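Local structure of glucose 1-dehydrogenase (Haloferax mediterranei, 2B5V) at residues G36-D41 and G62-G67; K2-K7 and G122-F127; P151-E156 and E307-A312. The protein catalyses the oxidation of D-glucose and several other aldose sugars, using NADP(+) in preference to NAD(+) as the electron acceptor and zinc as cofactor. One frame throughout, in Å; residues are numbered along the deposited sequence.

Interaction 1: residues G36-D41 and G62-G67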
ATOM      1  N   GLY A  36     -12.443 -11.681  26.527  1.00 19.80           N
ATOM      2  CA  GLY A  36     -13.393 -11.688  25.430  1.00 19.69           C
ATOM      3  C   GLY A  36     -13.256 -12.954  24.604  1.00 20.41           C
ATOM      4  O   GLY A  36     -12.194 -13.595  24.617  1.00 23.31           O
ATOM      5  N   VAL A  37     -14.332 -13.337  23.915  1.00 25.04           N
ATOM      6  CA  VAL A  37     -14.276 -14.518  23.064  1.00 23.66           C
ATOM      7  C   VAL A  37     -14.224 -14.001  21.647  1.00 34.29           C
ATOM      8  O   VAL A  37     -14.942 -13.068  21.281  1.00 29.60           O
ATOM      9  CB  VAL A  37     -15.504 -15.441  23.216  1.00 29.05           C
ATOM     10  CG1 VAL A  37     -15.463 -16.518  22.152  1.00 31.31           C
ATOM     11  CG2 VAL A  37     -15.509 -16.082  24.587  1.00 25.84           C
ATOM     12  N   ASP A  38     -13.386 -14.626  20.838  1.00 31.17           N
ATOM     13  CA  ASP A  38     -13.211 -14.191  19.467  1.00 29.08           C
ATOM     14  C   ASP A  38     -13.260 -15.340  18.461  1.00 30.90           C
ATOM     15  O   ASP A  38     -13.275 -16.515  18.835  1.00 38.90           O
ATOM     16  CB  ASP A  38     -11.855 -13.494  19.385  1.00 42.67           C
ATOM     17  CG  ASP A  38     -11.692 -12.694  18.135  1.00 33.09           C
ATOM     18  OD1 ASP A  38     -12.633 -11.959  17.789  1.00 57.59           O
ATOM     19  OD2 ASP A  38     -10.615 -12.807  17.531  1.00 31.48           O
ATOM     20  N   GLY A  39     -13.253 -14.985  17.181  1.00 34.08           N
ATOM     21  CA  GLY A  39     -13.250 -15.984  16.119  1.00 41.01           C
ATOM     22  C   GLY A  39     -12.107 -16.989  16.219  1.00 40.43           C
ATOM     23  O   GLY A  39     -12.306 -18.192  16.025  1.00 41.18           O
ATOM     24  N   THR A  40     -10.906 -16.521  16.543  1.00 38.05           N
ATOM     25  CA  THR A  40      -9.766 -17.433  16.649  1.00 28.04           C
ATOM     26  C   THR A  40     -10.072 -18.508  17.693  1.00 42.08           C
ATOM     27  O   THR A  40      -9.788 -19.684  17.479  1.00 49.71           O
ATOM     28  CB  THR A  40      -8.480 -16.673  17.061  1.00 45.75           C
ATOM     29  OG1 THR A  40      -8.632 -16.172  18.400  1.00 53.96           O
ATOM     30  CG2 THR A  40      -8.224 -15.495  16.093  1.00 27.31           C
ATOM     31  N   ASP A  41     -10.644 -18.106  18.826  1.00 38.91           N
ATOM     32  CA  ASP A  41     -10.989 -19.068  19.865  1.00 47.26           C
ATOM     33  C   ASP A  41     -11.911 -20.139  19.302  1.00 44.62           C
ATOM     34  O   ASP A  41     -11.834 -21.313  19.685  1.00 43.51           O
ATOM     35  CB  ASP A  41     -11.688 -18.369  21.031  1.00 46.80           C
ATOM     36  CG  ASP A  41     -10.795 -17.356  21.706  1.00 49.14           C
ATOM     37  OD1 ASP A  41      -9.813 -17.802  22.339  1.00 46.01           O
ATOM     38  OD2 ASP A  41     -11.063 -16.130  21.585  1.00 33.31           O
ATOM     39  N   GLY A  62      -8.179 -17.638  24.803  1.00 25.91           N
ATOM     40  CA  GLY A  62      -8.269 -16.226  25.100  1.00 27.47           C
ATOM     41  C   GLY A  62      -7.089 -15.302  24.880  1.00 26.80           C
ATOM     42  O   GLY A  62      -6.028 -15.505  25.471  1.00 25.81           O
ATOM     43  N   HIS A  63      -7.284 -14.267  24.058  1.00 20.12           N
ATOM     44  CA  HIS A  63      -6.220 -13.305  23.846  1.00 26.18           C
ATOM     45  C   HIS A  63      -6.684 -11.866  24.112  1.00 26.10           C
ATOM     46  O   HIS A  63      -5.857 -10.970  24.109  1.00 24.80           O
ATOM     47  CB  HIS A  63      -5.647 -13.431  22.424  1.00 18.20           C
ATOM     48  CG  HIS A  63      -6.661 -13.189  21.341  1.00 24.10           C
ATOM     49  ND1 HIS A  63      -6.810 -11.971  20.715  1.00 28.71           N
ATOM     50  CD2 HIS A  63      -7.563 -14.020  20.759  1.00 20.57           C
ATOM     51  CE1 HIS A  63      -7.754 -12.061  19.789  1.00 20.57           C
ATOM     52  NE2 HIS A  63      -8.227 -13.294  19.797  1.00 29.81           N
ATOM     53  N   GLU A  64      -7.985 -11.652  24.352  1.00 23.83           N
ATOM     54  CA  GLU A  64      -8.521 -10.303  24.638  1.00 25.05           C
ATOM     55  C   GLU A  64      -8.833 -10.282  26.137  1.00 29.13           C
ATOM     56  O   GLU A  64      -9.879 -10.770  26.566  1.00 25.59           O
ATOM     57  CB  GLU A  64      -9.822 -10.045  23.877  1.00 16.20           C
ATOM     58  CG  GLU A  64      -9.694 -10.224  22.365  1.00 23.43           C
ATOM     59  CD  GLU A  64     -11.022 -10.072  21.684  1.00 29.92           C
ATOM     60  OE1 GLU A  64     -11.056  -9.893  20.441  1.00 33.97           O
ATOM     61  OE2 GLU A  64     -12.039 -10.145  22.419  1.00 31.19           O
ATOM     62  N   ALA A  65      -7.962  -9.682  26.930  1.00 22.28           N
ATOM     63  CA  ALA A  65      -8.177  -9.734  28.369  1.00 23.49           C
ATOM     64  C   ALA A  65      -7.943  -8.433  29.112  1.00 23.05           C
ATOM     65  O   ALA A  65      -7.314  -7.508  28.592  1.00 27.00           O
ATOM     66  CB  ALA A  65      -7.238 -10.823  28.956  1.00 18.74           C
ATOM     67  N   VAL A  66      -8.461  -8.383  30.340  1.00 22.05           N
ATOM     68  CA  VAL A  66      -8.243  -7.254  31.222  1.00 21.36           C
ATOM     69  C   VAL A  66      -8.159  -7.882  32.610  1.00 23.83           C
ATOM     70  O   VAL A  66      -8.875  -8.837  32.894  1.00 22.06           O
ATOM     71  CB  VAL A  66      -9.384  -6.188  31.178  1.00 21.50           C
ATOM     72  CG1 VAL A  66     -10.757  -6.817  31.513  1.00 19.97           C
ATOM     73  CG2 VAL A  66      -9.050  -5.064  32.206  1.00 18.96           C
ATOM     74  N   GLY A  67      -7.260  -7.377  33.447  1.00 26.11           N
ATOM     75  CA  GLY A  67      -7.111  -7.923  34.783  1.00 22.50           C
ATOM     76  C   GLY A  67      -6.590  -6.890  35.757  1.00 23.13           C
ATOM     77  O   GLY A  67      -6.343  -5.722  35.380  1.00 23.55           O
TER
HETATM   78  O   HOH W   1      -9.965 -13.996  23.005  1.00 24.32           O
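Gly36 N donates to Glu64 O at 2.7 Å and 160°, linking Gly36 of strand 27-37 to Glu64, in or next to strand 64-71, at the tightly packed part of this contact in the GroES-like domain of the zinc-containing alcohol dehydrogenase family. Here the extended side chain of Glu64 runs alongside the Gly36 backbone, its OE2 only 3.6 Å from Gly36 CA. Lys349 takes OE2 in a salt bridge. Asp41 is the other firm point. Its carboxylate oxygens divide the work: OD1 receives Gly62 N on its syn side at 3.0 Å, somewhat out of the carboxylate plane, while OD2 turns its anti lone pair to Asp38 N at 2.9 Å. A water bridges the segments, donating to Gly36 O and Asp41 OD2 and accepting from His63 N.

Toward the cleft things slacken. With chi1 at 60°, CG of His63 sits between the backbone N and the carbonyl carbon, and this swings the imidazole across to Asp38 and Thr40. Asp38 OD2 lies at the ring edge, but the bond from His63 NE2 is weak, at 3.3 Å and 139°. Thr40 OG1, on a partly exposed residue, stands 3.2 Å from the same NE2. Asp38 also touches the bound NADP. Asp38 OD1 is 3.7 Å from Glu64 OE1, with Lys349 a long, weak partner for OD1. Asp38, His63, Glu64 and neighbouring Glu150 are catalytic zinc ligands, and Thr40 binds substrate; oxygens and an imidazole nitrogen converging here with only a weak bond between the zinc-binding side chains are consistent with groups turned to a shared metal.

Interaction 2: residues K2-K7 and G122-F127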
ATOM      1  N   LYS A   2      -8.370 -22.477  38.120  1.00 28.02           N
ATOM      2  CA  LYS A   2      -9.154 -22.943  36.991  1.00 29.62           C
ATOM      3  C   LYS A   2      -8.817 -22.151  35.714  1.00 32.11           C
ATOM      4  O   LYS A   2      -8.555 -20.944  35.763  1.00 29.03           O
ATOM      5  CB  LYS A   2     -10.645 -22.793  37.304  1.00 21.43           C
ATOM      6  CG  LYS A   2     -11.116 -23.742  38.398  1.00 29.98           C
ATOM      7  CD  LYS A   2     -12.638 -23.779  38.551  1.00 39.24           C
ATOM      8  CE  LYS A   2     -13.084 -24.830  39.597  1.00 30.76           C
ATOM      9  NZ  LYS A   2     -14.582 -24.738  39.790  1.00 38.14           N
ATOM     10  N   ALA A   3      -8.823 -22.853  34.586  1.00 24.38           N
ATOM     11  CA  ALA A   3      -8.569 -22.278  33.277  1.00 27.30           C
ATOM     12  C   ALA A   3      -9.495 -22.969  32.290  1.00 29.04           C
ATOM     13  O   ALA A   3      -9.939 -24.119  32.535  1.00 26.59           O
ATOM     14  CB  ALA A   3      -7.111 -22.494  32.857  1.00 27.87           C
ATOM     15  N   ILE A   4      -9.812 -22.266  31.200  1.00 25.35           N
ATOM     16  CA  ILE A   4     -10.663 -22.798  30.147  1.00 27.65           C
ATOM     17  C   ILE A   4      -9.723 -23.144  29.002  1.00 36.41           C
ATOM     18  O   ILE A   4      -9.003 -22.279  28.504  1.00 31.49           O
ATOM     19  CB  ILE A   4     -11.662 -21.761  29.649  1.00 26.03           C
ATOM     20  CG1 ILE A   4     -12.543 -21.302  30.809  1.00 27.92           C
ATOM     21  CG2 ILE A   4     -12.520 -22.361  28.523  1.00 21.94           C
ATOM     22  CD1 ILE A   4     -13.422 -20.140  30.448  1.00 56.82           C
ATOM     23  N   ALA A   5      -9.733 -24.400  28.577  1.00 36.72           N
ATOM     24  CA  ALA A   5      -8.846 -24.826  27.520  1.00 35.80           C
ATOM     25  C   ALA A   5      -9.461 -25.830  26.579  1.00 44.53           C
ATOM     26  O   ALA A   5     -10.582 -26.306  26.781  1.00 43.43           O
ATOM     27  CB  ALA A   5      -7.592 -25.432  28.123  1.00 32.49           C
ATOM     28  N   VAL A   6      -8.693 -26.147  25.545  1.00 47.43           N
ATOM     29  CA  VAL A   6      -9.081 -27.153  24.578  1.00 51.08           C
ATOM     30  C   VAL A   6      -7.958 -28.173  24.647  1.00 46.90           C
ATOM     31  O   VAL A   6      -6.784 -27.813  24.543  1.00 40.43           O
ATOM     32  CB  VAL A   6      -9.152 -26.600  23.159  1.00 45.72           C
ATOM     33  CG1 VAL A   6      -9.674 -27.676  22.226  1.00 49.25           C
ATOM     34  CG2 VAL A   6     -10.061 -25.389  23.126  1.00 68.58           C
ATOM     35  N   LYS A   7      -8.326 -29.432  24.877  1.00 51.88           N
ATOM     36  CA  LYS A   7      -7.369 -30.528  24.952  1.00 49.49           C
ATOM     37  C   LYS A   7      -7.222 -31.117  23.552  1.00 59.73           C
ATOM     38  O   LYS A   7      -8.158 -31.058  22.745  1.00 51.39           O
ATOM     39  CB  LYS A   7      -7.879 -31.625  25.889  1.00 43.70           C
ATOM     40  CG  LYS A   7      -7.892 -31.277  27.362  1.00 45.03           C
ATOM     41  CD  LYS A   7      -8.268 -32.502  28.191  1.00 65.58           C
ATOM     42  CE  LYS A   7      -7.835 -32.351  29.645  1.00 75.85           C
ATOM     43  NZ  LYS A   7      -7.999 -33.618  30.427  1.00 76.88           N
ATOM     44  N   GLY A 122      -3.169 -18.917  26.650  1.00 28.30           N
ATOM     45  CA  GLY A 122      -3.896 -17.668  26.659  1.00 19.11           C
ATOM     46  C   GLY A 122      -4.173 -17.086  28.032  1.00 25.04           C
ATOM     47  O   GLY A 122      -3.455 -17.371  28.994  1.00 23.04           O
ATOM     48  N   TYR A 123      -5.246 -16.303  28.128  1.00 22.72           N
ATOM     49  CA  TYR A 123      -5.597 -15.609  29.362  1.00 24.56           C
ATOM     50  C   TYR A 123      -6.843 -16.102  30.091  1.00 21.14           C
ATOM     51  O   TYR A 123      -7.204 -15.541  31.129  1.00 22.48           O
ATOM     52  CB  TYR A 123      -5.746 -14.097  29.055  1.00 19.99           C
ATOM     53  CG  TYR A 123      -4.476 -13.477  28.531  1.00 24.52           C
ATOM     54  CD1 TYR A 123      -3.293 -13.535  29.272  1.00 20.57           C
ATOM     55  CD2 TYR A 123      -4.434 -12.882  27.272  1.00 24.57           C
ATOM     56  CE1 TYR A 123      -2.085 -13.018  28.767  1.00 18.14           C
ATOM     57  CE2 TYR A 123      -3.240 -12.373  26.757  1.00 24.58           C
ATOM     58  CZ  TYR A 123      -2.075 -12.443  27.506  1.00 20.21           C
ATOM     59  OH  TYR A 123      -0.910 -11.946  26.981  1.00 20.53           O
ATOM     60  N   MET A 124      -7.511 -17.131  29.567  1.00 23.80           N
ATOM     61  CA  MET A 124      -8.714 -17.610  30.260  1.00 20.22           C
ATOM     62  C   MET A 124      -8.368 -18.505  31.436  1.00 26.06           C
ATOM     63  O   MET A 124      -8.659 -19.703  31.432  1.00 23.27           O
ATOM     64  CB  MET A 124      -9.631 -18.356  29.316  1.00 19.16           C
ATOM     65  CG  MET A 124     -10.356 -17.445  28.362  1.00 25.60           C
ATOM     66  SD  MET A 124     -11.563 -18.355  27.359  1.00 32.53           S
ATOM     67  CE  MET A 124     -12.052 -17.082  26.135  1.00 27.72           C
ATOM     68  N   SER A 125      -7.703 -17.923  32.421  1.00 26.33           N
ATOM     69  CA  SER A 125      -7.368 -18.652  33.629  1.00 28.34           C
ATOM     70  C   SER A 125      -7.532 -17.610  34.722  1.00 36.51           C
ATOM     71  O   SER A 125      -7.536 -16.392  34.455  1.00 27.63           O
ATOM     72  CB  SER A 125      -5.941 -19.216  33.580  1.00 33.54           C
ATOM     73  OG  SER A 125      -4.976 -18.193  33.503  1.00 29.01           O
ATOM     74  N   GLU A 126      -7.712 -18.083  35.945  1.00 27.63           N
ATOM     75  CA  GLU A 126      -7.913 -17.179  37.053  1.00 26.84           C
ATOM     76  C   GLU A 126      -6.802 -16.168  37.254  1.00 26.88           C
ATOM     77  O   GLU A 126      -7.091 -15.055  37.656  1.00 23.31           O
ATOM     78  CB  GLU A 126      -8.155 -17.974  38.338  1.00 23.65           C
ATOM     79  CG  GLU A 126      -9.426 -18.765  38.260  1.00 25.84           C
ATOM     80  CD  GLU A 126      -9.758 -19.364  39.606  1.00 35.95           C
ATOM     81  OE1 GLU A 126      -9.189 -20.413  39.921  1.00 28.81           O
ATOM     82  OE2 GLU A 126     -10.559 -18.761  40.342  1.00 46.69           O
ATOM     83  N   PHE A 127      -5.554 -16.561  36.970  1.00 27.97           N
ATOM     84  CA  PHE A 127      -4.383 -15.678  37.085  1.00 25.77           C
ATOM     85  C   PHE A 127      -3.443 -15.946  35.936  1.00 28.20           C
ATOM     86  O   PHE A 127      -3.449 -17.027  35.344  1.00 27.20           O
ATOM     87  CB  PHE A 127      -3.558 -15.951  38.360  1.00 24.18           C
ATOM     88  CG  PHE A 127      -4.322 -15.789  39.625  1.00 26.10           C
ATOM     89  CD1 PHE A 127      -5.145 -16.817  40.095  1.00 29.31           C
ATOM     90  CD2 PHE A 127      -4.252 -14.594  40.339  1.00 27.98           C
ATOM     91  CE1 PHE A 127      -5.881 -16.651  41.253  1.00 31.40           C
ATOM     92  CE2 PHE A 127      -4.999 -14.417  41.511  1.00 27.87           C
ATOM     93  CZ  PHE A 127      -5.811 -15.447  41.966  1.00 32.33           C
TER
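Glu126 reaches round the start of strand 2-7 and holds both the backbone N and the backbone O of Lys2. Its backbone N gives a hydrogen bond to Lys2 O, 3.0 Å long, and the side chain then follows the same residue. CB lies 4.0 Å from Lys2 O; CG drops closer to that oxygen, at 3.4 Å; CD passes on to 3.7 Å from Lys2 N; and OE1 finally accepts from Lys2 N at 2.9 Å, nearly straight at 171°, though met on the anti side and tilted out of the carboxylate plane. The Lys2 side chain runs beside that of Glu126 without joining the two charges.

One step along, Ala3 CB packs on Ser125 CB, and the O of Met124, the central residue of an inverse gamma turn, accepts from Ile4 N at 2.8 Å. Ile4 and Met124 meet through their CB atoms, and Met124 SD comes 4.0 Å from Ile4 CD1.

The contact ties strand 2-7, the middle of a three-stranded antiparallel sheet between 14-17 and 58-60, to the GroES-like domain, where Met124 lies against Val35 and Val37 of strand 27-37 and, together with Ile4, against Ile352 of strand 349-353.

Interaction 3: residues P151-E156 and E307-A312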
ATOM      1  N   PRO A 151      -8.989  -5.550  20.638  1.00 17.07           N
ATOM      2  CA  PRO A 151      -9.510  -5.425  19.256  1.00 20.21           C
ATOM      3  C   PRO A 151      -9.491  -3.979  18.728  1.00 22.17           C
ATOM      4  O   PRO A 151      -9.252  -3.732  17.518  1.00 17.30           O
ATOM      5  CB  PRO A 151     -10.944  -6.022  19.348  1.00 21.49           C
ATOM      6  CG  PRO A 151     -11.205  -6.095  20.859  1.00 16.19           C
ATOM      7  CD  PRO A 151      -9.876  -6.380  21.468  1.00 17.39           C
ATOM      8  N   ILE A 152      -9.720  -3.009  19.618  1.00 20.71           N
ATOM      9  CA  ILE A 152      -9.641  -1.602  19.192  1.00 23.90           C
ATOM     10  C   ILE A 152      -8.183  -1.332  18.755  1.00 17.77           C
ATOM     11  O   ILE A 152      -7.970  -0.591  17.764  1.00 19.90           O
ATOM     12  CB  ILE A 152     -10.063  -0.615  20.338  1.00 25.41           C
ATOM     13  CG1 ILE A 152     -11.577  -0.741  20.561  1.00 21.55           C
ATOM     14  CG2 ILE A 152      -9.681   0.864  19.977  1.00 17.52           C
ATOM     15  CD1 ILE A 152     -12.110  -0.032  21.851  1.00 23.36           C
ATOM     16  N   SER A 153      -7.215  -1.973  19.450  1.00 16.99           N
ATOM     17  CA  SER A 153      -5.732  -1.889  19.176  1.00 19.94           C
ATOM     18  C   SER A 153      -5.455  -2.265  17.733  1.00 20.55           C
ATOM     19  O   SER A 153      -4.641  -1.637  17.038  1.00 18.22           O
ATOM     20  CB  SER A 153      -4.883  -2.936  20.038  1.00  8.02           C
ATOM     21  OG  SER A 153      -4.447  -2.289  21.201  1.00 55.72           O
ATOM     22  N   ILE A 154      -6.072  -3.368  17.325  1.00 20.51           N
ATOM     23  CA  ILE A 154      -5.900  -3.898  15.985  1.00 17.69           C
ATOM     24  C   ILE A 154      -6.197  -2.786  14.956  1.00 27.64           C
ATOM     25  O   ILE A 154      -5.389  -2.503  14.061  1.00 21.82           O
ATOM     26  CB  ILE A 154      -6.844  -5.130  15.776  1.00 19.68           C
ATOM     27  CG1 ILE A 154      -6.437  -6.286  16.729  1.00 17.26           C
ATOM     28  CG2 ILE A 154      -6.784  -5.610  14.325  1.00 13.63           C
ATOM     29  CD1 ILE A 154      -4.957  -6.630  16.683  1.00 22.47           C
ATOM     30  N   THR A 155      -7.344  -2.140  15.100  1.00 21.43           N
ATOM     31  CA  THR A 155      -7.711  -1.082  14.187  1.00 20.48           C
ATOM     32  C   THR A 155      -6.824   0.163  14.295  1.00 18.68           C
ATOM     33  O   THR A 155      -6.539   0.791  13.279  1.00 20.21           O
ATOM     34  CB  THR A 155      -9.222  -0.742  14.348  1.00 20.35           C
ATOM     35  OG1 THR A 155      -9.969  -1.897  13.952  1.00 19.37           O
ATOM     36  CG2 THR A 155      -9.616   0.460  13.465  1.00 17.35           C
ATOM     37  N   GLU A 156      -6.359   0.507  15.495  1.00 16.96           N
ATOM     38  CA  GLU A 156      -5.481   1.680  15.636  1.00 16.09           C
ATOM     39  C   GLU A 156      -4.219   1.450  14.788  1.00 18.90           C
ATOM     40  O   GLU A 156      -3.745   2.363  14.118  1.00 17.23           O
ATOM     41  CB  GLU A 156      -5.089   1.898  17.114  1.00 20.26           C
ATOM     42  CG  GLU A 156      -6.258   2.289  18.047  1.00 17.78           C
ATOM     43  CD  GLU A 156      -6.775   3.695  17.750  1.00 22.16           C
ATOM     44  OE1 GLU A 156      -6.175   4.405  16.925  1.00 30.59           O
ATOM     45  OE2 GLU A 156      -7.782   4.085  18.358  1.00 36.73           O
ATOM     46  N   GLU A 307       1.806   1.184  21.886  1.00 25.13           N
ATOM     47  CA  GLU A 307       1.313   2.487  21.465  1.00 31.91           C
ATOM     48  C   GLU A 307      -0.130   2.451  20.962  1.00 22.43           C
ATOM     49  O   GLU A 307      -0.875   3.397  21.153  1.00 18.41           O
ATOM     50  CB  GLU A 307       2.222   3.057  20.366  1.00 36.90           C
ATOM     51  CG  GLU A 307       3.695   3.132  20.763  1.00 78.91           C
ATOM     52  CD  GLU A 307       4.536   3.922  19.764  1.00 93.36           C
ATOM     53  OE1 GLU A 307       4.323   5.147  19.638  1.00 97.68           O
ATOM     54  OE2 GLU A 307       5.406   3.315  19.102  1.00 99.70           O
ATOM     55  N   HIS A 308      -0.531   1.349  20.339  1.00 24.03           N
ATOM     56  CA  HIS A 308      -1.893   1.210  19.798  1.00 17.49           C
ATOM     57  C   HIS A 308      -2.914   0.919  20.912  1.00 18.86           C
ATOM     58  O   HIS A 308      -4.058   1.354  20.849  1.00 21.42           O
ATOM     59  CB  HIS A 308      -1.890   0.069  18.770  1.00 12.89           C
ATOM     60  CG  HIS A 308      -0.867   0.252  17.700  1.00 19.35           C
ATOM     61  ND1 HIS A 308       0.117  -0.678  17.432  1.00 26.86           N
ATOM     62  CD2 HIS A 308      -0.658   1.283  16.840  1.00 27.43           C
ATOM     63  CE1 HIS A 308       0.887  -0.226  16.454  1.00 29.43           C
ATOM     64  NE2 HIS A 308       0.439   0.962  16.082  1.00 20.03           N
ATOM     65  N   PHE A 309      -2.470   0.172  21.929  1.00 17.42           N
ATOM     66  CA  PHE A 309      -3.307  -0.149  23.076  1.00 19.20           C
ATOM     67  C   PHE A 309      -3.528   1.186  23.818  1.00 16.48           C
ATOM     68  O   PHE A 309      -4.628   1.463  24.290  1.00 17.93           O
ATOM     69  CB  PHE A 309      -2.584  -1.158  24.009  1.00 19.91           C
ATOM     70  CG  PHE A 309      -2.685  -2.614  23.557  1.00 16.44           C
ATOM     71  CD1 PHE A 309      -2.049  -3.055  22.410  1.00 18.46           C
ATOM     72  CD2 PHE A 309      -3.428  -3.533  24.303  1.00 20.06           C
ATOM     73  CE1 PHE A 309      -2.147  -4.384  22.008  1.00 22.85           C
ATOM     74  CE2 PHE A 309      -3.531  -4.866  23.913  1.00 25.04           C
ATOM     75  CZ  PHE A 309      -2.886  -5.291  22.754  1.00 20.18           C
ATOM     76  N   GLU A 310      -2.473   2.004  23.936  1.00 20.41           N
ATOM     77  CA  GLU A 310      -2.620   3.315  24.604  1.00 19.64           C
ATOM     78  C   GLU A 310      -3.568   4.221  23.843  1.00 23.64           C
ATOM     79  O   GLU A 310      -4.412   4.900  24.445  1.00 23.23           O
ATOM     80  CB  GLU A 310      -1.263   4.026  24.746  1.00 22.86           C
ATOM     81  CG  GLU A 310      -0.409   3.451  25.870  1.00 27.98           C
ATOM     82  CD  GLU A 310       0.949   4.120  25.965  1.00 42.21           C
ATOM     83  OE1 GLU A 310       1.117   5.226  25.418  1.00 45.10           O
ATOM     84  OE2 GLU A 310       1.840   3.545  26.595  1.00 39.82           O
ATOM     85  N   ALA A 311      -3.438   4.249  22.521  1.00 22.05           N
ATOM     86  CA  ALA A 311      -4.336   5.069  21.724  1.00 15.55           C
ATOM     87  C   ALA A 311      -5.759   4.548  21.840  1.00 19.60           C
ATOM     88  O   ALA A 311      -6.721   5.328  21.823  1.00 22.19           O
ATOM     89  CB  ALA A 311      -3.913   5.059  20.259  1.00 17.54           C
ATOM     90  N   ALA A 312      -5.897   3.224  21.954  1.00 19.99           N
ATOM     91  CA  ALA A 312      -7.227   2.622  22.078  1.00 20.48           C
ATOM     92  C   ALA A 312      -7.991   3.167  23.315  1.00 20.98           C
ATOM     93  O   ALA A 312      -9.220   3.288  23.272  1.00 19.99           O
ATOM     94  CB  ALA A 312      -7.120   1.072  22.192  1.00 19.98           C
TER
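Ser153 lays its CB over one face of the Phe309 ring, 3.9 Å from the centroid and 22° off the ring normal, a CH-pi contact displaced toward the rim. Farther along the seam, Ile152 CG2 presses on Ala312 CB at 3.4 Å, tighter than usual for two carbons. CG2 stands anti to the backbone N and points across the gap, with CG1 beside that N.

The axes of the two short segments pass within 8.0 Å of each other, with Ser153 and Phe309 the nearest residues by their CA atoms, and their N-to-C directions are 110° apart. The first belongs to helix 149-164, whose first turn carries the zinc ligand Glu150; the second belongs to helix 306-318, which follows strand 297-300, an outermost strand within this chain of the six-stranded parallel sheet of the Rossmann-type nucleotide-binding domain. Phe309 also touches Glu150, and Ile154, on the same helix as Ser153, touches the bound NADP, placing this crossing beside the active-site cleft.

Glu156 fills the other end. Its CB lies 4.0 Å from His308 CB, and a bend at chi2 (-69°) folds the rest of the chain against the opposing helix, bringing CD to 4.0 Å from Ala311 CB. Thr315, one turn beyond Ala311 on helix 306-318, hydrogen-bonds Glu156 OE2. His308 packs its CB 3.7 Å from Ser153 O, and both its ring nitrogens are engaged: ND1 with His305 N, NE2 with Glu160 OE1, which fixes the rotation of the imidazole.

In the fold
From the N terminus, strand 2-7 must wait for residues 122-127 before interaction 2 closes, and interaction 1 opens and shuts within that long excursion. The inner contact joins strands 27-37 and 64-71 at the zinc site; the outer one ties the N-terminal three-stranded sheet to the loop leading into strand 127-131. They touch, with Gly62 O close to Tyr123 N and Met124 CE packed on Gly36 O. Interaction 3 comes in series: between residues 151-156 and 307-312 lie all six strands of the parallel nucleotide-binding sheet. Pro151 packs on Glu64 OE1, so interaction 3 meets interaction 1 at the cleft, while interaction 2 does not touch interaction 3, their nearest atoms being about 8 Å apart.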